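Local atomic coordinates of guanylate kinase (Stenotrophomonas maltophilia, PDB entry 6WCT), a protein that catalyses the transfer of a phosphate group from ATP to GMP, giving GDP and ADP, a step probably needed to recycle GMP. Residues F78-I82 with D96-T100. Residues are numbered along the deposited sequence; the frame is centred on the assembly and turned at random.
Sequences FEQMI and DWKGT. With 5GP (guanosine-5'-monophosphate), chain E.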
ATOM      1  N   PHE A  78     -23.727 -18.666 -21.050  1.00 64.62           N
ATOM      2  CA  PHE A  78     -22.838 -17.546 -20.780  1.00 62.63           C
ATOM      3  C   PHE A  78     -23.013 -16.457 -21.826  1.00 62.18           C
ATOM      4  O   PHE A  78     -23.153 -15.277 -21.487  1.00 60.22           O
ATOM      5  CB  PHE A  78     -21.390 -18.017 -20.730  1.00 55.84           C
ATOM      6  CG  PHE A  78     -20.464 -17.021 -20.115  1.00 52.50           C
ATOM      7  CD1 PHE A  78     -20.083 -15.880 -20.818  1.00 58.42           C
ATOM      8  CD2 PHE A  78     -19.971 -17.216 -18.841  1.00 49.96           C
ATOM      9  CE1 PHE A  78     -19.228 -14.953 -20.255  1.00 52.56           C
ATOM     10  CE2 PHE A  78     -19.104 -16.290 -18.272  1.00 50.68           C
ATOM     11  CZ  PHE A  78     -18.739 -15.157 -18.982  1.00 46.68           C
ATOM     12  N   GLU A  79     -23.030 -16.841 -23.108  1.00 62.25           N
ATOM     13  CA  GLU A  79     -23.222 -15.848 -24.160  1.00 71.08           C
ATOM     14  C   GLU A  79     -24.619 -15.246 -24.095  1.00 74.95           C
ATOM     15  O   GLU A  79     -24.800 -14.071 -24.433  1.00 71.03           O
ATOM     16  CB  GLU A  79     -22.935 -16.460 -25.533  1.00 79.21           C
ATOM     17  CG  GLU A  79     -21.450 -16.749 -25.753  1.00 85.34           C
ATOM     18  CD  GLU A  79     -21.163 -17.527 -27.029  1.00 98.10           C
ATOM     19  OE1 GLU A  79     -19.978 -17.852 -27.282  1.00 90.79           O
ATOM     20  OE2 GLU A  79     -22.119 -17.805 -27.786  1.00108.71           O
ATOM     21  N   GLN A  80     -25.613 -16.035 -23.669  1.00 78.05           N
ATOM     22  CA  GLN A  80     -26.923 -15.473 -23.347  1.00 81.52           C
ATOM     23  C   GLN A  80     -26.802 -14.422 -22.251  1.00 72.21           C
ATOM     24  O   GLN A  80     -27.500 -13.404 -22.269  1.00 69.11           O
ATOM     25  CB  GLN A  80     -27.886 -16.582 -22.907  1.00 86.47           C
ATOM     26  CG  GLN A  80     -29.253 -16.077 -22.431  1.00 95.00           C
ATOM     27  CD  GLN A  80     -30.185 -17.197 -21.987  1.00101.55           C
ATOM     28  OE1 GLN A  80     -30.092 -18.328 -22.464  1.00105.05           O
ATOM     29  NE2 GLN A  80     -31.081 -16.886 -21.053  1.00102.56           N
ATOM     30  N   MET A  81     -25.953 -14.677 -21.258  1.00 64.58           N
ATOM     31  CA  MET A  81     -25.753 -13.698 -20.202  1.00 66.31           C
ATOM     32  C   MET A  81     -24.945 -12.501 -20.685  1.00 59.70           C
ATOM     33  O   MET A  81     -25.140 -11.391 -20.183  1.00 66.28           O
ATOM     34  CB  MET A  81     -25.075 -14.353 -18.999  1.00 68.28           C
ATOM     35  CG  MET A  81     -25.979 -15.329 -18.256  1.00 68.06           C
ATOM     36  SD  MET A  81     -25.062 -16.219 -16.993  1.00 67.46           S
ATOM     37  CE  MET A  81     -24.779 -14.918 -15.789  1.00 55.92           C
ATOM     38  N   ILE A  82     -24.001 -12.707 -21.612  1.00 58.51           N
ATOM     39  CA  ILE A  82     -23.309 -11.572 -22.221  1.00 60.33           C
ATOM     40  C   ILE A  82     -24.314 -10.658 -22.905  1.00 72.72           C
ATOM     41  O   ILE A  82     -24.384  -9.456 -22.620  1.00 75.71           O
ATOM     42  CB  ILE A  82     -22.229 -12.054 -23.209  1.00 62.22           C
ATOM     43  CG1 ILE A  82     -21.080 -12.783 -22.499  1.00 58.26           C
ATOM     44  CG2 ILE A  82     -21.707 -10.885 -24.063  1.00 63.22           C
ATOM     45  CD1 ILE A  82     -20.008 -13.306 -23.467  1.00 55.77           C
ATOM     46  N   ASP A  96     -12.111 -20.027 -23.233  1.00 61.44           N
ATOM     47  CA  ASP A  96     -13.431 -20.163 -22.632  1.00 54.56           C
ATOM     48  C   ASP A  96     -13.830 -18.823 -22.037  1.00 46.64           C
ATOM     49  O   ASP A  96     -12.992 -17.951 -21.810  1.00 54.06           O
ATOM     50  CB  ASP A  96     -13.461 -21.244 -21.544  1.00 56.88           C
ATOM     51  CG  ASP A  96     -13.396 -22.655 -22.106  1.00 67.70           C
ATOM     52  OD1 ASP A  96     -14.404 -23.134 -22.686  1.00 58.75           O
ATOM     53  OD2 ASP A  96     -12.318 -23.284 -21.962  1.00 72.05           O
ATOM     54  N   TRP A  97     -15.123 -18.675 -21.779  1.00 43.46           N
ATOM     55  CA  TRP A  97     -15.649 -17.467 -21.159  1.00 48.88           C
ATOM     56  C   TRP A  97     -15.407 -17.449 -19.650  1.00 48.19           C
ATOM     57  O   TRP A  97     -15.560 -18.463 -18.966  1.00 47.08           O
ATOM     58  CB  TRP A  97     -17.147 -17.361 -21.415  1.00 55.78           C
ATOM     59  CG  TRP A  97     -17.509 -17.065 -22.830  1.00 63.54           C
ATOM     60  CD1 TRP A  97     -18.231 -17.865 -23.675  1.00 63.76           C
ATOM     61  CD2 TRP A  97     -17.178 -15.892 -23.574  1.00 69.89           C
ATOM     62  NE1 TRP A  97     -18.365 -17.258 -24.896  1.00 69.40           N
ATOM     63  CE2 TRP A  97     -17.728 -16.045 -24.862  1.00 75.83           C
ATOM     64  CE3 TRP A  97     -16.465 -14.725 -23.279  1.00 71.23           C
ATOM     65  CZ2 TRP A  97     -17.587 -15.076 -25.855  1.00 86.28           C
ATOM     66  CZ3 TRP A  97     -16.327 -13.764 -24.263  1.00 79.22           C
ATOM     67  CH2 TRP A  97     -16.885 -13.945 -25.538  1.00 86.83           C
ATOM     68  N   LYS A  98     -15.058 -16.276 -19.134  1.00 46.30           N
ATOM     69  CA  LYS A  98     -14.996 -16.003 -17.708  1.00 43.59           C
ATOM     70  C   LYS A  98     -15.665 -14.659 -17.460  1.00 44.14           C
ATOM     71  O   LYS A  98     -15.618 -13.765 -18.307  1.00 50.66           O
ATOM     72  CB  LYS A  98     -13.549 -15.976 -17.193  1.00 38.51           C
ATOM     73  CG  LYS A  98     -12.826 -17.314 -17.258  1.00 42.51           C
ATOM     74  CD  LYS A  98     -12.850 -18.022 -15.921  1.00 40.68           C
ATOM     75  CE  LYS A  98     -12.413 -19.470 -16.069  1.00 43.57           C
ATOM     76  NZ  LYS A  98     -10.939 -19.604 -16.130  1.00 44.83           N
ATOM     77  N   GLY A  99     -16.316 -14.528 -16.309  1.00 39.41           N
ATOM     78  CA  GLY A  99     -17.055 -13.315 -16.040  1.00 42.94           C
ATOM     79  C   GLY A  99     -17.489 -13.080 -14.607  1.00 47.56           C
ATOM     80  O   GLY A  99     -17.836 -14.008 -13.863  1.00 45.35           O
ATOM     81  N   THR A 100     -17.489 -11.808 -14.227  1.00 44.96           N
ATOM     82  CA  THR A 100     -18.012 -11.350 -12.950  1.00 39.43           C
ATOM     83  C   THR A 100     -19.421 -10.835 -13.197  1.00 46.66           C
ATOM     84  O   THR A 100     -19.604  -9.883 -13.963  1.00 47.93           O
ATOM     85  CB  THR A 100     -17.156 -10.223 -12.372  1.00 42.27           C
ATOM     86  OG1 THR A 100     -15.810 -10.667 -12.186  1.00 39.54           O
ATOM     87  CG2 THR A 100     -17.727  -9.759 -11.054  1.00 43.67           C
TER
HETATM   88  P   5GP E 301      -8.729 -21.027 -14.297  1.00 45.26           P
HETATM   89  O1P 5GP E 301      -9.604 -21.233 -13.086  1.00 47.58           O
HETATM   90  O2P 5GP E 301      -7.439 -21.845 -14.312  1.00 42.03           O
HETATM   91  O3P 5GP E 301      -9.436 -21.198 -15.619  1.00 37.46           O
HETATM   92  O5' 5GP E 301      -8.314 -19.509 -14.321  1.00 45.44           O
HETATM   93  C5' 5GP E 301      -7.834 -18.913 -15.509  1.00 35.42           C
HETATM   94  C4' 5GP E 301      -7.737 -17.428 -15.337  1.00 37.04           C
HETATM   95  O4' 5GP E 301      -9.067 -16.855 -15.428  1.00 34.54           O
HETATM   96  C3' 5GP E 301      -7.177 -16.984 -13.972  1.00 39.14           C
HETATM   97  O3' 5GP E 301      -6.263 -15.909 -14.145  1.00 41.08           O
HETATM   98  C2' 5GP E 301      -8.405 -16.440 -13.256  1.00 34.27           C
HETATM   99  O2' 5GP E 301      -8.138 -15.449 -12.289  1.00 35.85           O
HETATM  100  C1' 5GP E 301      -9.198 -15.887 -14.425  1.00 33.24           C
HETATM  101  N9  5GP E 301     -10.604 -15.672 -14.130  1.00 40.19           N
HETATM  102  C8  5GP E 301     -11.335 -16.297 -13.153  1.00 42.51           C
HETATM  103  N7  5GP E 301     -12.516 -15.767 -12.976  1.00 41.96           N
HETATM  104  C5  5GP E 301     -12.572 -14.739 -13.903  1.00 40.98           C
HETATM  105  C6  5GP E 301     -13.570 -13.780 -14.151  1.00 41.09           C
HETATM  106  O6  5GP E 301     -14.642 -13.673 -13.559  1.00 42.84           O
HETATM  107  N1  5GP E 301     -13.206 -12.886 -15.143  1.00 43.21           N
HETATM  108  C2  5GP E 301     -12.012 -12.907 -15.820  1.00 48.14           C
HETATM  109  N2  5GP E 301     -11.809 -11.948 -16.734  1.00 42.17           N
HETATM  110  N3  5GP E 301     -11.064 -13.810 -15.595  1.00 40.25           N
HETATM  111  C4  5GP E 301     -11.402 -14.682 -14.630  1.00 38.75           C
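W97 lies against three side chains of helix 75-83. Its CB sits over the centre of the F78 ring, 3.3 Å from the ring centroid, a CH-pi contact. The planes of F78 and the W97 five-membered ring are almost parallel (6°) but displaced so far that they hardly overlap, centroids 4.8 Å from each other. I82 puts CD1 squarely over the W97 six-membered ring, 3.6 Å from its centroid, in a second CH-pi contact. At the indole edge W97 NE1 donates to E79 OE1 (2.9 Å, 163°); the acceptor lies near the ring plane and uses its anti lone pair, with the carboxylate turned almost perpendicular to the indole. An extended chain beyond CG carries the E79 carboxylate out to this edge. With chi1 at -165°, the F78 ring swings away from its own backbone N and reaches the strand backbone, CZ 3.5 Å from K98 C and its edge facing G99 N. The helix thus packs on one side of the small mixed sheet in the GMP-binding region of guanylate kinase, a member of the P-loop NTPase superfamily; GMP lies on the other. There K98, whose CB points away from the helix, lays its aliphatic chain along the nucleotide, with CB 3.6 Å from C4 of the guanine, and G99 and T100 border guanine O6. In the next shell, F87 stacks on F78 and W92 meets W97 edge-to-face, while E89, itself bonded to GMP, holds T100 OG1.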